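Local coordinates for protein glycosyl hydrolase (Rhizobium leguminosarum bv. trifolii, PDB 5NDX) that probably hydrolyses O-glycosidic bonds as a family 39 glycoside hydrolase and is a bacterial orthologue of human alpha-L-iduronidase, at residues F94-N99 with D118-T123; D111-W116 with Y163-A168; A168-I173 with L177-P182. The protein carries 2 engineered substitutions. All blocks are in the same frame, centred on the assembly; numbering follows the deposited sequence.

Contact 1: residues F94-N99 with D118-T123; sequences FELMGN and DLVTAT
Phe94, on strand 91-95, and Leu96 meet Thr123 and Val120 on the inner side of helix 110-131: a strand-to-helix contact in a beta-alpha unit of the TIM barrel. The contact is buried and wholly apolar across the gap, with no hydrogen bond between the two segments. The side chain of Phe94 leaves CB toward the helix with CG anti to its own backbone N (chi1 -162°). Part-way along the ring, CD1 lies 3.8 Å from CD2 of Leu96, its neighbour two residues on, so the two hydrophobic groups pack on each other before they reach the helix. At the tip, CZ of Phe94 comes within 4.0 Å of CG2 of Thr123, the two side chains approaching from opposite directions and the methyl meeting the ring obliquely. The same ring also meets Phe141 of the neighbouring strand 140-142, their planes at about 35°. Leu96 is the centre of an inverse gamma turn, and its CD1 stands 4.2 Å from CG1 of Val120. Val120 CG2 approaches the second methyl, Leu96 CD2, at 4.3 Å. Thr123 is two-sided, giving its methyl to Phe94 and its hydroxyl to polar partners that include Tyr62 OH. With an alanine here, the end of the Phe94 ring would probably lose its methyl partner on the helix and Tyr62 OH its hydroxyl mate, leaving a gap at the strand-helix seam. The hydroxyl bonds back into its own helix: Thr123 OG1 gives a 2.7 Å hydrogen bond to Leu119 O from above the carbonyl plane, 41° out of it, on an oxygen that also accepts Thr123 N at 2.9 Å.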
ATOM      1  N   PHE A  94       8.570  -1.785  11.851  1.00 35.32           N
ATOM      2  CA  PHE A  94       9.634  -1.004  12.478  1.00 37.21           C
ATOM      3  C   PHE A  94      10.949  -1.761  12.327  1.00 37.08           C
ATOM      4  O   PHE A  94      11.188  -2.739  13.043  1.00 37.05           O
ATOM      5  CB  PHE A  94       9.313  -0.811  13.984  1.00 37.39           C
ATOM      6  CG  PHE A  94      10.064   0.312  14.653  1.00 37.96           C
ATOM      7  CD1 PHE A  94      11.452   0.348  14.680  1.00 40.21           C
ATOM      8  CD2 PHE A  94       9.381   1.321  15.297  1.00 38.80           C
ATOM      9  CE1 PHE A  94      12.123   1.399  15.294  1.00 39.84           C
ATOM     10  CE2 PHE A  94      10.055   2.369  15.915  1.00 39.56           C
ATOM     11  CZ  PHE A  94      11.422   2.397  15.922  1.00 39.72           C
ATOM     12  N   GLU A  95      11.778  -1.314  11.399  1.00 35.76           N
ATOM     13  CA  GLU A  95      13.099  -1.873  11.235  1.00 38.20           C
ATOM     14  C   GLU A  95      13.983  -1.254  12.299  1.00 38.34           C
ATOM     15  O   GLU A  95      14.067  -0.007  12.403  1.00 37.20           O
ATOM     16  CB  GLU A  95      13.693  -1.566   9.861  1.00 39.79           C
ATOM     17  CG  GLU A  95      12.816  -2.058   8.717  1.00 43.12           C
ATOM     18  CD  GLU A  95      13.323  -1.549   7.377  1.00 46.19           C
ATOM     19  OE1 GLU A  95      12.997  -0.380   7.021  1.00 47.70           O
ATOM     20  OE2 GLU A  95      14.082  -2.312   6.733  1.00 47.97           O
ATOM     21  N   LEU A  96      14.621  -2.113  13.080  1.00 39.84           N
ATOM     22  CA  LEU A  96      15.503  -1.651  14.163  1.00 42.57           C
ATOM     23  C   LEU A  96      16.853  -1.294  13.525  1.00 44.15           C
ATOM     24  O   LEU A  96      17.778  -2.092  13.488  1.00 45.25           O
ATOM     25  CB  LEU A  96      15.615  -2.733  15.226  1.00 42.68           C
ATOM     26  CG  LEU A  96      14.293  -2.979  15.965  1.00 42.63           C
ATOM     27  CD1 LEU A  96      14.342  -4.229  16.840  1.00 45.01           C
ATOM     28  CD2 LEU A  96      13.836  -1.774  16.768  1.00 42.86           C
ATOM     29  N   MET A  97      16.945  -0.070  13.023  1.00 43.95           N
ATOM     30  CA  MET A  97      17.905   0.263  12.027  1.00 44.84           C
ATOM     31  C   MET A  97      18.232   1.730  12.075  1.00 45.82           C
ATOM     32  O   MET A  97      17.352   2.589  12.237  1.00 45.16           O
ATOM     33  CB  MET A  97      17.270  -0.102  10.691  1.00 48.07           C
ATOM     34  CG  MET A  97      17.871   0.449   9.421  1.00 50.69           C
ATOM     35  SD  MET A  97      16.827   0.045   7.959  1.00 50.73           S
ATOM     36  CE  MET A  97      17.984   0.589   6.705  1.00 51.46           C
ATOM     37  N   GLY A  98      19.509   2.011  11.856  1.00 46.93           N
ATOM     38  CA  GLY A  98      20.058   3.359  11.935  1.00 48.97           C
ATOM     39  C   GLY A  98      21.087   3.404  13.056  1.00 50.61           C
ATOM     40  O   GLY A  98      21.279   2.417  13.783  1.00 50.49           O
ATOM     41  N   ASN A  99      21.722   4.561  13.219  1.00 51.38           N
ATOM     42  CA  ASN A  99      22.901   4.658  14.097  1.00 52.88           C
ATOM     43  C   ASN A  99      22.945   6.035  14.737  1.00 51.12           C
ATOM     44  O   ASN A  99      23.535   6.963  14.180  1.00 51.99           O
ATOM     45  CB  ASN A  99      24.178   4.401  13.277  1.00 52.06           C
ATOM     46  CG  ASN A  99      25.420   4.279  14.147  1.00 55.71           C
ATOM     47  OD1 ASN A  99      25.370   4.351  15.384  1.00 56.89           O
ATOM     48  ND2 ASN A  99      26.546   4.069  13.505  1.00 60.17           N
ATOM     49  N   ASP A 118      19.733  -1.852  24.986  1.00 51.62           N
ATOM     50  CA  ASP A 118      19.121  -0.832  25.832  1.00 52.40           C
ATOM     51  C   ASP A 118      18.372   0.212  25.006  1.00 48.56           C
ATOM     52  O   ASP A 118      17.364   0.700  25.451  1.00 47.70           O
ATOM     53  CB  ASP A 118      20.161  -0.148  26.719  1.00 55.56           C
ATOM     54  CG  ASP A 118      20.741  -1.084  27.806  1.00 59.45           C
ATOM     55  OD1 ASP A 118      20.162  -2.155  28.124  1.00 60.44           O
ATOM     56  OD2 ASP A 118      21.786  -0.706  28.350  1.00 60.46           O
ATOM     57  N   LEU A 119      18.885   0.553  23.825  1.00 46.88           N
ATOM     58  CA  LEU A 119      18.181   1.444  22.887  1.00 47.14           C
ATOM     59  C   LEU A 119      16.792   0.864  22.485  1.00 45.35           C
ATOM     60  O   LEU A 119      15.765   1.536  22.575  1.00 43.22           O
ATOM     61  CB  LEU A 119      19.069   1.704  21.676  1.00 48.84           C
ATOM     62  CG  LEU A 119      18.378   2.339  20.476  1.00 48.89           C
ATOM     63  CD1 LEU A 119      17.817   3.698  20.865  1.00 48.83           C
ATOM     64  CD2 LEU A 119      19.374   2.422  19.344  1.00 50.10           C
ATOM     65  N   VAL A 120      16.769  -0.423  22.157  1.00 45.44           N
ATOM     66  CA  VAL A 120      15.542  -1.108  21.760  1.00 45.49           C
ATOM     67  C   VAL A 120      14.563  -1.093  22.934  1.00 47.27           C
ATOM     68  O   VAL A 120      13.373  -0.732  22.800  1.00 46.56           O
ATOM     69  CB  VAL A 120      15.847  -2.529  21.219  1.00 44.90           C
ATOM     70  CG1 VAL A 120      14.566  -3.315  20.950  1.00 46.00           C
ATOM     71  CG2 VAL A 120      16.675  -2.440  19.938  1.00 44.36           C
ATOM     72  N   THR A 121      15.063  -1.438  24.112  1.00 45.93           N
ATOM     73  CA  THR A 121      14.241  -1.403  25.320  1.00 43.89           C
ATOM     74  C   THR A 121      13.696  -0.010  25.570  1.00 43.38           C
ATOM     75  O   THR A 121      12.499   0.133  25.806  1.00 43.93           O
ATOM     76  CB  THR A 121      15.044  -1.916  26.559  1.00 44.81           C
ATOM     77  OG1 THR A 121      15.322  -3.310  26.371  1.00 43.98           O
ATOM     78  CG2 THR A 121      14.236  -1.757  27.841  1.00 44.29           C
ATOM     79  N   ALA A 122      14.553   1.013  25.494  1.00 42.49           N
ATOM     80  CA  ALA A 122      14.095   2.389  25.701  1.00 44.40           C
ATOM     81  C   ALA A 122      12.997   2.831  24.665  1.00 43.52           C
ATOM     82  O   ALA A 122      12.043   3.583  25.003  1.00 43.69           O
ATOM     83  CB  ALA A 122      15.287   3.349  25.679  1.00 44.34           C
ATOM     84  N   THR A 123      13.126   2.334  23.443  1.00 41.52           N
ATOM     85  CA  THR A 123      12.180   2.640  22.365  1.00 41.76           C
ATOM     86  C   THR A 123      10.806   2.124  22.715  1.00 41.82           C
ATOM     87  O   THR A 123       9.815   2.864  22.709  1.00 40.97           O
ATOM     88  CB  THR A 123      12.636   1.996  21.042  1.00 42.83           C
ATOM     89  OG1 THR A 123      13.969   2.400  20.736  1.00 41.56           O
ATOM     90  CG2 THR A 123      11.718   2.383  19.900  1.00 44.53           C
TER

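Contact 2: residues D111-W116 with Y163-A168; sequences DQVRRW and YDACVA
Ala165, Trp116 and Val113 carry most of this helix-to-helix contact, in which two neighbouring outer helices of the TIM barrel pack side by side. The short axes of 111-116 and 163-168 pass 8.6 Å apart and run in broadly the same direction, 36° from parallel. Ala165 is where they come together: its CA is 6.0 Å from the CA of Val113, an approach that a small side chain allows. The single methyl of Ala165 points at the other helix and touches backbone and side chains at once, with CB 3.4 Å from the carbonyl O of Val113 and 3.9 Å from Val113 CG1. A third neighbour is the indole of Trp116, whose CD1 lies 3.8 Å from Ala165 CB, with the methyl at the ring edge rather than over a face. In Trp116, CG stands anti to the backbone N (chi1 -172°), which swings the indole toward helix 155-171 and brings its pyrrole edge, CD1 and NE1, up to Ala165 and Cys166. There NE1 of Trp116 donates a hydrogen bond to SG of Cys166, 3.5 Å long and fairly straight at 157°, with the sulfur lying in the indole plane. The sulfur is therefore an edge partner of the aromatic ring and also gives the buried N-H an acceptor, although a thiol is a soft and probably weak one. Together the methyl and the sulfur line one edge of the indole and help to fix its rotation. The indole is further enclosed by the rings of Phe104, edge-to-face, Tyr62 and Tyr162, while behind helix 155-171 Cys166 and Tyr163 rest on Met179 of strand 179-184, and Tyr163 also meets helix 190-200.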
ATOM      1  N   ASP A 111      29.888  -4.376  24.881  1.00 73.32           N
ATOM      2  CA  ASP A 111      29.316  -3.179  25.516  1.00 73.88           C
ATOM      3  C   ASP A 111      28.388  -2.436  24.559  1.00 68.15           C
ATOM      4  O   ASP A 111      27.390  -1.876  24.980  1.00 67.70           O
ATOM      5  CB  ASP A 111      30.389  -2.233  26.042  1.00 74.70           C
ATOM      6  CG  ASP A 111      31.078  -2.768  27.298  1.00 76.94           C
ATOM      7  OD1 ASP A 111      30.415  -3.350  28.193  1.00 75.59           O
ATOM      8  OD2 ASP A 111      32.301  -2.603  27.369  1.00 78.63           O
ATOM      9  N   GLN A 112      28.750  -2.422  23.292  1.00 66.83           N
ATOM     10  CA  GLN A 112      27.900  -1.860  22.256  1.00 68.14           C
ATOM     11  C   GLN A 112      26.640  -2.708  22.032  1.00 66.14           C
ATOM     12  O   GLN A 112      25.540  -2.169  21.952  1.00 63.36           O
ATOM     13  CB  GLN A 112      28.671  -1.710  20.975  1.00 67.93           C
ATOM     14  CG  GLN A 112      29.889  -0.803  21.143  1.00 68.65           C
ATOM     15  CD  GLN A 112      30.395  -0.321  19.823  1.00 69.66           C
ATOM     16  OE1 GLN A 112      31.554   0.044  19.657  1.00 78.02           O
ATOM     17  NE2 GLN A 112      29.527  -0.337  18.865  1.00 68.50           N
ATOM     18  N   VAL A 113      26.814  -4.027  21.992  1.00 63.77           N
ATOM     19  CA  VAL A 113      25.699  -4.965  21.892  1.00 61.54           C
ATOM     20  C   VAL A 113      24.687  -4.679  22.979  1.00 61.72           C
ATOM     21  O   VAL A 113      23.484  -4.599  22.691  1.00 56.40           O
ATOM     22  CB  VAL A 113      26.162  -6.443  21.942  1.00 60.73           C
ATOM     23  CG1 VAL A 113      24.989  -7.419  22.015  1.00 60.38           C
ATOM     24  CG2 VAL A 113      27.008  -6.760  20.715  1.00 60.59           C
ATOM     25  N   ARG A 114      25.175  -4.525  24.211  1.00 60.13           N
ATOM     26  CA  ARG A 114      24.321  -4.200  25.369  1.00 60.69           C
ATOM     27  C   ARG A 114      23.684  -2.798  25.317  1.00 57.33           C
ATOM     28  O   ARG A 114      22.568  -2.602  25.793  1.00 55.95           O
ATOM     29  CB  ARG A 114      25.091  -4.370  26.696  1.00 63.90           C
ATOM     30  CG  ARG A 114      24.967  -5.766  27.291  1.00 68.12           C
ATOM     31  CD  ARG A 114      25.614  -5.935  28.688  1.00 71.99           C
ATOM     32  NE  ARG A 114      26.673  -6.931  28.551  1.00 75.09           N
ATOM     33  CZ  ARG A 114      27.946  -6.687  28.249  1.00 74.53           C
ATOM     34  NH1 ARG A 114      28.436  -5.454  28.160  1.00 78.39           N
ATOM     35  NH2 ARG A 114      28.753  -7.709  28.082  1.00 76.19           N
ATOM     36  N   ARG A 115      24.420  -1.838  24.781  1.00 56.14           N
ATOM     37  CA  ARG A 115      23.918  -0.497  24.542  1.00 58.70           C
ATOM     38  C   ARG A 115      22.757  -0.500  23.466  1.00 55.50           C
ATOM     39  O   ARG A 115      21.746   0.190  23.629  1.00 52.18           O
ATOM     40  CB  ARG A 115      25.098   0.378  24.118  1.00 66.70           C
ATOM     41  CG  ARG A 115      24.814   1.862  23.958  1.00 77.63           C
ATOM     42  CD  ARG A 115      26.061   2.770  24.064  1.00 87.26           C
ATOM     43  NE  ARG A 115      25.705   4.189  23.819  1.00 98.90           N
ATOM     44  CZ  ARG A 115      24.950   4.964  24.631  1.00105.44           C
ATOM     45  NH1 ARG A 115      24.448   4.505  25.784  1.00108.84           N
ATOM     46  NH2 ARG A 115      24.680   6.230  24.298  1.00103.80           N
ATOM     47  N   TRP A 116      22.915  -1.306  22.414  1.00 50.57           N
ATOM     48  CA  TRP A 116      21.887  -1.517  21.394  1.00 52.20           C
ATOM     49  C   TRP A 116      20.630  -2.139  22.001  1.00 52.88           C
ATOM     50  O   TRP A 116      19.532  -1.624  21.788  1.00 50.85           O
ATOM     51  CB  TRP A 116      22.389  -2.382  20.226  1.00 51.53           C
ATOM     52  CG  TRP A 116      21.398  -2.420  19.109  1.00 51.65           C
ATOM     53  CD1 TRP A 116      20.462  -3.389  18.870  1.00 48.21           C
ATOM     54  CD2 TRP A 116      21.218  -1.423  18.098  1.00 50.10           C
ATOM     55  NE1 TRP A 116      19.728  -3.070  17.757  1.00 48.58           N
ATOM     56  CE2 TRP A 116      20.153  -1.858  17.271  1.00 49.89           C
ATOM     57  CE3 TRP A 116      21.836  -0.198  17.817  1.00 49.87           C
ATOM     58  CZ2 TRP A 116      19.704  -1.109  16.163  1.00 47.88           C
ATOM     59  CZ3 TRP A 116      21.405   0.542  16.698  1.00 50.06           C
ATOM     60  CH2 TRP A 116      20.351   0.074  15.882  1.00 48.53           C
ATOM     61  N   TYR A 163      21.049  -9.185  16.290  1.00 47.43           N
ATOM     62  CA  TYR A 163      19.734  -9.875  16.398  1.00 46.93           C
ATOM     63  C   TYR A 163      19.407 -10.201  17.864  1.00 48.82           C
ATOM     64  O   TYR A 163      18.319  -9.878  18.384  1.00 48.06           O
ATOM     65  CB  TYR A 163      19.679 -11.150  15.520  1.00 46.75           C
ATOM     66  CG  TYR A 163      18.292 -11.708  15.453  1.00 46.27           C
ATOM     67  CD1 TYR A 163      17.364 -11.187  14.546  1.00 46.47           C
ATOM     68  CD2 TYR A 163      17.857 -12.639  16.368  1.00 45.57           C
ATOM     69  CE1 TYR A 163      16.052 -11.613  14.533  1.00 45.75           C
ATOM     70  CE2 TYR A 163      16.562 -13.080  16.371  1.00 46.64           C
ATOM     71  CZ  TYR A 163      15.645 -12.561  15.442  1.00 47.03           C
ATOM     72  OH  TYR A 163      14.326 -12.967  15.443  1.00 44.10           O
ATOM     73  N   ASP A 164      20.388 -10.786  18.554  1.00 51.67           N
ATOM     74  CA  ASP A 164      20.277 -11.112  19.985  1.00 50.10           C
ATOM     75  C   ASP A 164      19.887  -9.923  20.817  1.00 46.14           C
ATOM     76  O   ASP A 164      19.076 -10.036  21.712  1.00 47.84           O
ATOM     77  CB  ASP A 164      21.613 -11.658  20.527  1.00 54.10           C
ATOM     78  CG  ASP A 164      21.986 -13.008  19.951  1.00 57.71           C
ATOM     79  OD1 ASP A 164      21.075 -13.782  19.623  1.00 60.32           O
ATOM     80  OD2 ASP A 164      23.205 -13.314  19.844  1.00 60.70           O
ATOM     81  N   ALA A 165      20.503  -8.790  20.511  1.00 46.02           N
ATOM     82  CA  ALA A 165      20.289  -7.533  21.239  1.00 46.17           C
ATOM     83  C   ALA A 165      18.894  -6.963  20.966  1.00 46.36           C
ATOM     84  O   ALA A 165      18.212  -6.489  21.901  1.00 45.50           O
ATOM     85  CB  ALA A 165      21.358  -6.527  20.832  1.00 45.69           C
ATOM     86  N   CYS A 166      18.484  -6.989  19.684  1.00 44.06           N
ATOM     87  CA  CYS A 166      17.091  -6.646  19.331  1.00 44.91           C
ATOM     88  C   CYS A 166      16.092  -7.465  20.144  1.00 44.04           C
ATOM     89  O   CYS A 166      15.196  -6.897  20.736  1.00 43.41           O
ATOM     90  CB  CYS A 166      16.815  -6.876  17.840  1.00 44.14           C
ATOM     91  SG  CYS A 166      17.713  -5.745  16.804  1.00 45.47           S
ATOM     92  N   VAL A 167      16.262  -8.792  20.160  1.00 45.53           N
ATOM     93  CA  VAL A 167      15.326  -9.690  20.844  1.00 46.23           C
ATOM     94  C   VAL A 167      15.360  -9.466  22.349  1.00 49.11           C
ATOM     95  O   VAL A 167      14.285  -9.388  23.003  1.00 47.29           O
ATOM     96  CB  VAL A 167      15.606 -11.176  20.514  1.00 48.42           C
ATOM     97  CG1 VAL A 167      14.945 -12.136  21.503  1.00 50.26           C
ATOM     98  CG2 VAL A 167      15.137 -11.494  19.103  1.00 49.86           C
ATOM     99  N   ALA A 168      16.567  -9.389  22.921  1.00 49.94           N
ATOM    100  CA  ALA A 168      16.652  -9.124  24.400  1.00 51.03           C
ATOM    101  C   ALA A 168      16.064  -7.742  24.717  1.00 49.41           C
ATOM    102  O   ALA A 168      15.414  -7.557  25.748  1.00 48.69           O
ATOM    103  CB  ALA A 168      18.087  -9.205  24.887  1.00 52.45           C
TER

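Contact 3: residues A168-I173 with L177-P182; sequences AGLDAI and LPMGGP
This is the hydrophobic closure of a beta-alpha-beta crossover in the TIM barrel: the C-terminal part of helix 155-171 packs on the returning residues that lead into, and begin, strand 179-184. Leu170 does the work on the helix side, projecting its two methyls onto the incoming chain. Its CD2 lies 4.2 Å from CD1 of Leu177, a leucine-to-leucine pairing just before the strand starts. The other branch reaches further along: Leu170 CD1 is 4.0 Å from the carbonyl O of Leu177 and then meets Met179 twice, 3.9 Å from its CB and 3.9 Å from its SD. The Met179 chain bends at chi2 (64°), turning SD round toward its own CA side, so that CB and SD both face Leu170 CD1; the two side chains cross at about a right angle. No hydrogen bond links the segments. The carbonyl O of Leu177 is nevertheless held, by Arg213 NH1, and Arg213 NH2 forms a salt bridge with Asp171 OD1 on the helix. Pro178 points the other way, onto Tyr140, one of the residues lining a pocket for bound 8U8. Around the leucine pair, Phe141 of strand 140-142 meets Leu170, Leu177 and Met179 alike, and Val124 of helix 110-131 packs against Leu170, so this corner joins two barrel strands and two outer helices.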
ATOM      1  N   ALA A 168      16.567  -9.389  22.921  1.00 49.94           N
ATOM      2  CA  ALA A 168      16.652  -9.124  24.400  1.00 51.03           C
ATOM      3  C   ALA A 168      16.064  -7.742  24.717  1.00 49.41           C
ATOM      4  O   ALA A 168      15.414  -7.557  25.748  1.00 48.69           O
ATOM      5  CB  ALA A 168      18.087  -9.205  24.887  1.00 52.45           C
ATOM      6  N   GLY A 169      16.287  -6.778  23.816  1.00 48.76           N
ATOM      7  CA  GLY A 169      15.754  -5.427  24.021  1.00 49.87           C
ATOM      8  C   GLY A 169      14.234  -5.367  24.085  1.00 48.85           C
ATOM      9  O   GLY A 169      13.643  -4.652  24.915  1.00 49.79           O
ATOM     10  N   LEU A 170      13.590  -6.120  23.205  1.00 47.64           N
ATOM     11  CA  LEU A 170      12.121  -6.192  23.234  1.00 47.27           C
ATOM     12  C   LEU A 170      11.671  -7.016  24.453  1.00 48.42           C
ATOM     13  O   LEU A 170      10.674  -6.669  25.086  1.00 44.48           O
ATOM     14  CB  LEU A 170      11.562  -6.847  21.964  1.00 44.86           C
ATOM     15  CG  LEU A 170      11.893  -6.146  20.636  1.00 44.74           C
ATOM     16  CD1 LEU A 170      11.429  -6.978  19.454  1.00 45.43           C
ATOM     17  CD2 LEU A 170      11.271  -4.768  20.580  1.00 44.04           C
ATOM     18  N   ASP A 171      12.337  -8.142  24.697  1.00 49.84           N
ATOM     19  CA  ASP A 171      11.953  -9.039  25.819  1.00 55.14           C
ATOM     20  C   ASP A 171      11.997  -8.332  27.186  1.00 56.30           C
ATOM     21  O   ASP A 171      11.154  -8.620  28.017  1.00 59.51           O
ATOM     22  CB  ASP A 171      12.793 -10.333  25.854  1.00 55.01           C
ATOM     23  CG  ASP A 171      12.381 -11.336  24.770  1.00 57.97           C
ATOM     24  OD1 ASP A 171      11.477 -11.014  23.976  1.00 55.07           O
ATOM     25  OD2 ASP A 171      12.946 -12.455  24.699  1.00 59.93           O
ATOM     26  N   ALA A 172      12.907  -7.362  27.385  1.00 55.72           N
ATOM     27  CA  ALA A 172      12.935  -6.610  28.659  1.00 57.52           C
ATOM     28  C   ALA A 172      11.602  -5.944  28.986  1.00 57.52           C
ATOM     29  O   ALA A 172      11.285  -5.790  30.128  1.00 61.26           O
ATOM     30  CB  ALA A 172      14.044  -5.566  28.672  1.00 54.59           C
ATOM     31  N   ILE A 173      10.829  -5.536  27.997  1.00 54.62           N
ATOM     32  CA  ILE A 173       9.544  -4.913  28.257  1.00 54.84           C
ATOM     33  C   ILE A 173       8.421  -5.874  27.907  1.00 53.25           C
ATOM     34  O   ILE A 173       7.437  -5.921  28.638  1.00 50.07           O
ATOM     35  CB  ILE A 173       9.334  -3.648  27.404  1.00 61.19           C
ATOM     36  CG1 ILE A 173      10.362  -2.568  27.744  1.00 62.64           C
ATOM     37  CG2 ILE A 173       7.893  -3.121  27.553  1.00 62.77           C
ATOM     38  CD1 ILE A 173       9.928  -1.615  28.842  1.00 64.30           C
ATOM     39  N   LEU A 177       6.067  -8.710  21.667  1.00 44.63           N
ATOM     40  CA  LEU A 177       6.294  -7.794  20.545  1.00 43.60           C
ATOM     41  C   LEU A 177       6.959  -8.608  19.422  1.00 45.09           C
ATOM     42  O   LEU A 177       8.077  -9.147  19.619  1.00 46.56           O
ATOM     43  CB  LEU A 177       7.182  -6.609  20.933  1.00 42.89           C
ATOM     44  CG  LEU A 177       6.528  -5.731  22.000  1.00 43.83           C
ATOM     45  CD1 LEU A 177       7.535  -4.752  22.582  1.00 44.33           C
ATOM     46  CD2 LEU A 177       5.269  -5.020  21.518  1.00 42.51           C
ATOM     47  N   PRO A 178       6.298  -8.728  18.265  1.00 42.85           N
ATOM     48  CA  PRO A 178       6.900  -9.655  17.278  1.00 43.29           C
ATOM     49  C   PRO A 178       8.237  -9.173  16.682  1.00 41.48           C
ATOM     50  O   PRO A 178       8.435  -7.978  16.486  1.00 41.40           O
ATOM     51  CB  PRO A 178       5.820  -9.749  16.200  1.00 44.37           C
ATOM     52  CG  PRO A 178       4.565  -9.322  16.851  1.00 44.45           C
ATOM     53  CD  PRO A 178       4.973  -8.258  17.814  1.00 43.79           C
ATOM     54  N   MET A 179       9.170 -10.100  16.533  1.00 40.58           N
ATOM     55  CA  MET A 179      10.484  -9.827  16.010  1.00 42.82           C
ATOM     56  C   MET A 179      10.772 -10.799  14.885  1.00 41.79           C
ATOM     57  O   MET A 179      10.448 -11.981  14.980  1.00 43.90           O
ATOM     58  CB  MET A 179      11.560 -10.011  17.055  1.00 42.75           C
ATOM     59  CG  MET A 179      12.961  -9.695  16.527  1.00 44.11           C
ATOM     60  SD  MET A 179      13.142  -7.958  16.043  1.00 46.24           S
ATOM     61  CE  MET A 179      14.653  -7.992  15.067  1.00 46.44           C
ATOM     62  N   GLY A 180      11.401 -10.305  13.838  1.00 41.38           N
ATOM     63  CA  GLY A 180      11.754 -11.164  12.721  1.00 40.90           C
ATOM     64  C   GLY A 180      12.804 -10.569  11.845  1.00 40.48           C
ATOM     65  O   GLY A 180      13.324  -9.484  12.114  1.00 42.54           O
ATOM     66  N   GLY A 181      13.141 -11.316  10.801  1.00 40.22           N
ATOM     67  CA  GLY A 181      14.222 -10.951   9.931  1.00 41.45           C
ATOM     68  C   GLY A 181      14.559 -12.092   9.017  1.00 40.20           C
ATOM     69  O   GLY A 181      13.809 -13.070   8.953  1.00 40.99           O
ATOM     70  N   PRO A 182      15.664 -12.006   8.309  1.00 39.94           N
ATOM     71  CA  PRO A 182      16.636 -10.903   8.322  1.00 41.18           C
ATOM     72  C   PRO A 182      16.393  -9.750   7.333  1.00 43.23           C
ATOM     73  O   PRO A 182      17.184  -8.808   7.299  1.00 44.82           O
ATOM     74  CB  PRO A 182      17.940 -11.606   7.924  1.00 41.77           C
ATOM     75  CG  PRO A 182      17.499 -12.782   7.089  1.00 41.56           C
ATOM     76  CD  PRO A 182      16.085 -13.137   7.465  1.00 40.62           C
TER

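From the N terminus, contact 1 closes the first loop, bringing strand 91-95 onto helix 110-131 that follows it. Contact 2 starts inside that loop, at 111-116, and reaches forward to 163-168, so the two cross along the chain and share helix 110-131. Contact 3 comes after both: it shares Ala168 with contact 2 and makes the short return from helix 155-171 into strand 179-184. In space the three adjoin, with Leu96 CD1 3.7 Å from Cys166 SG and Thr121 OG1 probably hydrogen-bonded to Gly169 O. Together they tie helices 110-131 and 155-171 to each other and to the barrel strands beneath.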